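Local coordinates for exotoxin 6 (Staphylococcus aureus subsp. aureus Mu50, PDB 4ZYS), which is a staphylococcal superantigen-like exotoxin, built from an OB-fold and a beta-grasp domain, that probably binds sugars or host proteins in immune evasion, at residues A[29-41]-A[50-62]. Numbering follows the deposited sequence.
Sequences GYKYTEKGKDYID and QISLVGSDKDKFK
The chain of Gln50, with CG trans to the backbone N (chi1 -176°) and extended beyond it, reaches across to Tyr39 and Tyr32. Its amide stacks over one face of the Tyr39 ring, the planes 16° apart and the overlap offset toward the rim. NE2 of Gln50 then donates, close to its amide plane, to OH of Tyr32 at 3.1 Å. Tyr32 OH in turn donates to Asp41 OD1 (2.8 Å), on the syn side though tilted from the carboxylate plane, while OD2 of Asp41 is held by Tyr48.

Beneath this polar relay the antiparallel strands 37-44 and 47-52 pair as a hairpin of the OB-fold sheet. Ile40 and Ile51 form the hydrogen-bonded pair, each N to the other's O at 2.9 Å. Leu53 N continues the pairing to Asp38 O (3.0 Å), from above the carbonyl plane. On the opposite face of the sheet from Tyr39, CG2 of Ile40 packs against Ile51 CB and Leu53 CD2, where Val90 and Val71 of other strands join them.

On the neighbouring strand 27-34, Lys31 bends at chi2 (-107°), laying CG against Leu53 CD1 at 3.7 Å. The buried salt bridge from Lys31 NZ to Asp38 OD2 (2.8 Å) comes from above the carboxylate plane; Thr33 OG1 binds OD1. Asp38 OD2 also lies 3.0 Å from Lys58 O, two acceptors with no bond between them, so the Lys31 ammonium probably offsets their repulsion. The backbone-bonded hairpin thus carries a hydrogen-bond relay ending on the Asp41 carboxylate and, where the following loop folds back, a charge-compensated Asp38.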
loop_
_atom_site.group_PDB
_atom_site.type_symbol
_atom_site.label_atom_id
_atom_site.label_comp_id
_atom_site.label_asym_id
_atom_site.label_seq_id
_atom_site.Cartn_x
_atom_site.Cartn_y
_atom_site.Cartn_z
ATOM N N GLY A 29 0.512 -18.598 0.933
ATOM C CA GLY A 29 -0.895 -18.272 0.821
ATOM C C GLY A 29 -1.588 -19.279 -0.080
ATOM O O GLY A 29 -0.983 -19.799 -1.020
ATOM N N TYR A 30 -2.843 -19.596 0.223
ATOM C CA TYR A 30 -3.669 -20.501 -0.574
ATOM C C TYR A 30 -4.727 -19.683 -1.255
ATOM O O TYR A 30 -5.583 -19.111 -0.608
ATOM C CB TYR A 30 -4.279 -21.627 0.288
ATOM C CG TYR A 30 -3.274 -22.706 0.627
ATOM C CD1 TYR A 30 -2.349 -22.527 1.653
ATOM C CD2 TYR A 30 -3.213 -23.887 -0.105
ATOM C CE1 TYR A 30 -1.427 -23.520 1.980
ATOM C CE2 TYR A 30 -2.279 -24.879 0.200
ATOM C CZ TYR A 30 -1.391 -24.693 1.251
ATOM O OH TYR A 30 -0.461 -25.659 1.586
ATOM N N LYS A 31 -4.627 -19.586 -2.567
ATOM C CA LYS A 31 -5.530 -18.817 -3.420
ATOM C C LYS A 31 -6.761 -19.650 -3.785
ATOM O O LYS A 31 -6.634 -20.854 -4.052
ATOM C CB LYS A 31 -4.775 -18.380 -4.680
ATOM C CG LYS A 31 -5.431 -17.232 -5.435
ATOM C CD LYS A 31 -6.075 -17.704 -6.705
ATOM C CE LYS A 31 -6.861 -16.627 -7.383
ATOM N NZ LYS A 31 -7.594 -17.179 -8.549
ATOM N N TYR A 32 -7.949 -19.020 -3.786
ATOM C CA TYR A 32 -9.212 -19.705 -4.134
ATOM C C TYR A 32 -10.252 -18.697 -4.622
ATOM O O TYR A 32 -10.062 -17.488 -4.505
ATOM C CB TYR A 32 -9.781 -20.536 -2.945
ATOM C CG TYR A 32 -10.043 -19.716 -1.692
ATOM C CD1 TYR A 32 -9.022 -19.448 -0.787
ATOM C CD2 TYR A 32 -11.297 -19.152 -1.451
ATOM C CE1 TYR A 32 -9.234 -18.634 0.319
ATOM C CE2 TYR A 32 -11.517 -18.321 -0.350
ATOM C CZ TYR A 32 -10.487 -18.095 0.553
ATOM O OH TYR A 32 -10.655 -17.314 1.677
ATOM N N THR A 33 -11.348 -19.216 -5.170
ATOM C CA THR A 33 -12.490 -18.433 -5.615
ATOM C C THR A 33 -13.686 -18.876 -4.792
ATOM O O THR A 33 -13.957 -20.069 -4.673
ATOM C CB THR A 33 -12.725 -18.553 -7.118
ATOM O OG1 THR A 33 -11.495 -18.336 -7.801
ATOM C CG2 THR A 33 -13.775 -17.573 -7.615
ATOM N N GLU A 34 -14.363 -17.902 -4.199
ATOM C CA GLU A 34 -15.532 -18.070 -3.345
ATOM C C GLU A 34 -16.635 -17.132 -3.830
ATOM O O GLU A 34 -16.450 -15.912 -3.808
ATOM C CB GLU A 34 -15.146 -17.769 -1.888
ATOM C CG GLU A 34 -16.273 -17.875 -0.881
ATOM C CD GLU A 34 -16.536 -19.299 -0.463
ATOM O OE1 GLU A 34 -15.796 -19.802 0.413
ATOM O OE2 GLU A 34 -17.469 -19.920 -1.022
ATOM N N LYS A 35 -17.767 -17.711 -4.283
ATOM C CA LYS A 35 -18.950 -17.017 -4.816
ATOM C C LYS A 35 -18.520 -15.983 -5.884
ATOM O O LYS A 35 -18.866 -14.796 -5.799
ATOM C CB LYS A 35 -19.780 -16.379 -3.680
ATOM C CG LYS A 35 -20.452 -17.398 -2.749
ATOM C CD LYS A 35 -20.751 -16.813 -1.374
ATOM C CE LYS A 35 -21.641 -17.721 -0.560
ATOM N NZ LYS A 35 -22.155 -17.045 0.662
ATOM N N GLY A 36 -17.711 -16.455 -6.833
ATOM C CA GLY A 36 -17.189 -15.667 -7.947
ATOM C C GLY A 36 -16.128 -14.638 -7.620
ATOM O O GLY A 36 -15.760 -13.844 -8.498
ATOM N N LYS A 37 -15.603 -14.644 -6.376
ATOM C CA LYS A 37 -14.594 -13.666 -5.943
ATOM C C LYS A 37 -13.282 -14.342 -5.506
ATOM O O LYS A 37 -13.320 -15.347 -4.800
ATOM C CB LYS A 37 -15.150 -12.786 -4.802
ATOM C CG LYS A 37 -16.172 -11.753 -5.259
ATOM C CD LYS A 37 -17.057 -11.293 -4.097
ATOM C CE LYS A 37 -18.195 -10.386 -4.523
ATOM N NZ LYS A 37 -19.266 -11.112 -5.266
ATOM N N ASP A 38 -12.128 -13.767 -5.909
ATOM C CA ASP A 38 -10.799 -14.308 -5.574
ATOM C C ASP A 38 -10.230 -13.787 -4.246
ATOM O O ASP A 38 -10.327 -12.597 -3.944
ATOM C CB ASP A 38 -9.800 -14.047 -6.697
ATOM C CG ASP A 38 -10.024 -14.893 -7.939
ATOM O OD1 ASP A 38 -11.075 -15.578 -8.017
ATOM O OD2 ASP A 38 -9.161 -14.858 -8.841
ATOM N N TYR A 39 -9.640 -14.725 -3.463
ATOM C CA TYR A 39 -9.037 -14.547 -2.130
ATOM C C TYR A 39 -7.778 -15.374 -1.978
ATOM O O TYR A 39 -7.623 -16.368 -2.664
ATOM C CB TYR A 39 -10.013 -14.982 -1.002
ATOM C CG TYR A 39 -11.357 -14.308 -1.040
ATOM C CD1 TYR A 39 -11.540 -13.045 -0.493
ATOM C CD2 TYR A 39 -12.458 -14.940 -1.607
ATOM C CE1 TYR A 39 -12.778 -12.405 -0.545
ATOM C CE2 TYR A 39 -13.712 -14.323 -1.635
ATOM C CZ TYR A 39 -13.866 -13.053 -1.104
ATOM O OH TYR A 39 -15.087 -12.427 -1.142
ATOM N N ILE A 40 -6.925 -15.005 -1.032
ATOM C CA ILE A 40 -5.732 -15.741 -0.646
ATOM C C ILE A 40 -5.703 -15.741 0.888
ATOM O O ILE A 40 -5.848 -14.681 1.501
ATOM C CB ILE A 40 -4.405 -15.231 -1.315
ATOM C CG1 ILE A 40 -3.206 -16.125 -0.985
ATOM C CG2 ILE A 40 -4.077 -13.760 -1.028
ATOM C CD1 ILE A 40 -2.174 -16.291 -2.189
ATOM N N ASP A 41 -5.607 -16.945 1.492
ATOM C CA ASP A 41 -5.535 -17.139 2.948
ATOM C C ASP A 41 -4.085 -17.279 3.367
ATOM O O ASP A 41 -3.342 -17.993 2.710
ATOM C CB ASP A 41 -6.315 -18.394 3.391
ATOM C CG ASP A 41 -7.817 -18.274 3.414
ATOM O OD1 ASP A 41 -8.331 -17.137 3.280
ATOM O OD2 ASP A 41 -8.488 -19.321 3.497
ATOM N N GLN A 50 -7.590 -13.327 5.556
ATOM C CA GLN A 50 -8.242 -13.594 4.283
ATOM C C GLN A 50 -8.050 -12.327 3.499
ATOM O O GLN A 50 -8.451 -11.266 3.969
ATOM C CB GLN A 50 -9.732 -13.969 4.446
ATOM C CG GLN A 50 -10.381 -14.345 3.125
ATOM C CD GLN A 50 -11.888 -14.178 3.124
ATOM O OE1 GLN A 50 -12.415 -13.072 3.294
ATOM N NE2 GLN A 50 -12.619 -15.252 2.814
ATOM N N ILE A 51 -7.379 -12.414 2.358
ATOM C CA ILE A 51 -7.075 -11.236 1.567
ATOM C C ILE A 51 -7.814 -11.273 0.234
ATOM O O ILE A 51 -7.629 -12.208 -0.548
ATOM C CB ILE A 51 -5.538 -11.098 1.325
ATOM C CG1 ILE A 51 -4.700 -11.277 2.619
ATOM C CG2 ILE A 51 -5.209 -9.782 0.601
ATOM C CD1 ILE A 51 -3.158 -11.525 2.394
ATOM N N SER A 52 -8.581 -10.213 -0.060
ATOM C CA SER A 52 -9.245 -10.065 -1.358
ATOM C C SER A 52 -8.239 -9.715 -2.443
ATOM O O SER A 52 -7.443 -8.784 -2.281
ATOM C CB SER A 52 -10.308 -8.977 -1.301
ATOM O OG SER A 52 -11.424 -9.441 -0.570
ATOM N N LEU A 53 -8.287 -10.467 -3.538
ATOM C CA LEU A 53 -7.526 -10.256 -4.766
ATOM C C LEU A 53 -8.529 -9.708 -5.765
ATOM O O LEU A 53 -9.172 -10.449 -6.524
ATOM C CB LEU A 53 -6.846 -11.545 -5.265
ATOM C CG LEU A 53 -5.913 -12.278 -4.312
ATOM C CD1 LEU A 53 -5.536 -13.618 -4.891
ATOM C CD2 LEU A 53 -4.642 -11.459 -4.034
ATOM N N VAL A 54 -8.739 -8.409 -5.675
ATOM C CA VAL A 54 -9.697 -7.710 -6.518
ATOM C C VAL A 54 -8.881 -6.795 -7.449
ATOM O O VAL A 54 -7.954 -6.131 -7.001
ATOM C CB VAL A 54 -10.775 -7.003 -5.646
ATOM C CG1 VAL A 54 -10.284 -5.690 -5.030
ATOM C CG2 VAL A 54 -12.081 -6.825 -6.407
ATOM N N GLY A 55 -9.141 -6.882 -8.745
ATOM C CA GLY A 55 -8.392 -6.108 -9.725
ATOM C C GLY A 55 -7.425 -6.941 -10.542
ATOM O O GLY A 55 -7.810 -7.976 -11.092
ATOM N N SER A 56 -6.164 -6.492 -10.628
ATOM C CA SER A 56 -5.132 -7.140 -11.434
ATOM C C SER A 56 -4.606 -8.423 -10.771
ATOM O O SER A 56 -4.455 -9.448 -11.451
ATOM C CB SER A 56 -3.977 -6.173 -11.701
ATOM O OG SER A 56 -3.068 -6.138 -10.613
ATOM N N ASP A 57 -4.341 -8.348 -9.438
ATOM C CA ASP A 57 -3.805 -9.404 -8.568
ATOM C C ASP A 57 -4.636 -10.692 -8.624
ATOM O O ASP A 57 -4.144 -11.761 -8.253
ATOM C CB ASP A 57 -3.664 -8.907 -7.115
ATOM C CG ASP A 57 -4.908 -8.344 -6.418
ATOM O OD1 ASP A 57 -5.885 -7.981 -7.121
ATOM O OD2 ASP A 57 -4.883 -8.218 -5.176
ATOM N N LYS A 58 -5.856 -10.581 -9.166
ATOM C CA LYS A 58 -6.831 -11.643 -9.394
ATOM C C LYS A 58 -6.252 -12.788 -10.262
ATOM O O LYS A 58 -6.502 -13.969 -9.973
ATOM C CB LYS A 58 -8.057 -11.029 -10.093
ATOM C CG LYS A 58 -9.352 -11.774 -9.874
ATOM C CD LYS A 58 -10.486 -11.116 -10.611
ATOM C CE LYS A 58 -11.658 -12.050 -10.712
ATOM N NZ LYS A 58 -12.815 -11.421 -11.403
ATOM N N ASP A 59 -5.459 -12.442 -11.293
ATOM C CA ASP A 59 -4.910 -13.434 -12.219
ATOM C C ASP A 59 -3.380 -13.625 -12.063
ATOM O O ASP A 59 -2.791 -14.442 -12.771
ATOM C CB ASP A 59 -5.283 -13.031 -13.660
ATOM C CG ASP A 59 -6.779 -12.761 -13.842
ATOM O OD1 ASP A 59 -7.590 -13.677 -13.558
ATOM O OD2 ASP A 59 -7.138 -11.624 -14.251
ATOM N N LYS A 60 -2.765 -12.925 -11.095
ATOM C CA LYS A 60 -1.321 -12.970 -10.808
ATOM C C LYS A 60 -0.895 -14.254 -10.073
ATOM O O LYS A 60 0.238 -14.719 -10.236
ATOM C CB LYS A 60 -0.946 -11.755 -9.942
ATOM C CG LYS A 60 0.527 -11.402 -9.929
ATOM C CD LYS A 60 0.708 -10.015 -9.339
ATOM C CE LYS A 60 2.060 -9.844 -8.716
ATOM N NZ LYS A 60 2.240 -8.450 -8.261
ATOM N N PHE A 61 -1.791 -14.794 -9.232
ATOM C CA PHE A 61 -1.486 -15.955 -8.411
ATOM C C PHE A 61 -2.235 -17.170 -8.901
ATOM O O PHE A 61 -3.388 -17.066 -9.334
ATOM C CB PHE A 61 -1.783 -15.663 -6.916
ATOM C CG PHE A 61 -1.103 -14.383 -6.480
ATOM C CD1 PHE A 61 0.256 -14.368 -6.171
ATOM C CD2 PHE A 61 -1.789 -13.172 -6.496
ATOM C CE1 PHE A 61 0.914 -13.165 -5.873
ATOM C CE2 PHE A 61 -1.131 -11.976 -6.219
ATOM C CZ PHE A 61 0.215 -11.983 -5.891
ATOM N N LYS A 62 -1.558 -18.328 -8.846
ATOM C CA LYS A 62 -2.147 -19.617 -9.230
ATOM C C LYS A 62 -3.115 -20.092 -8.127
ATOM O O LYS A 62 -2.976 -19.685 -6.973
ATOM C CB LYS A 62 -1.051 -20.680 -9.512
ATOM C CG LYS A 62 -0.079 -20.932 -8.358
ATOM C CD LYS A 62 0.411 -22.370 -8.350
ATOM C CE LYS A 62 1.837 -22.500 -7.879
ATOM N NZ LYS A 62 2.212 -23.927 -7.658
HETATM O O HOH W 1 -12.268 -10.435 -3.705
#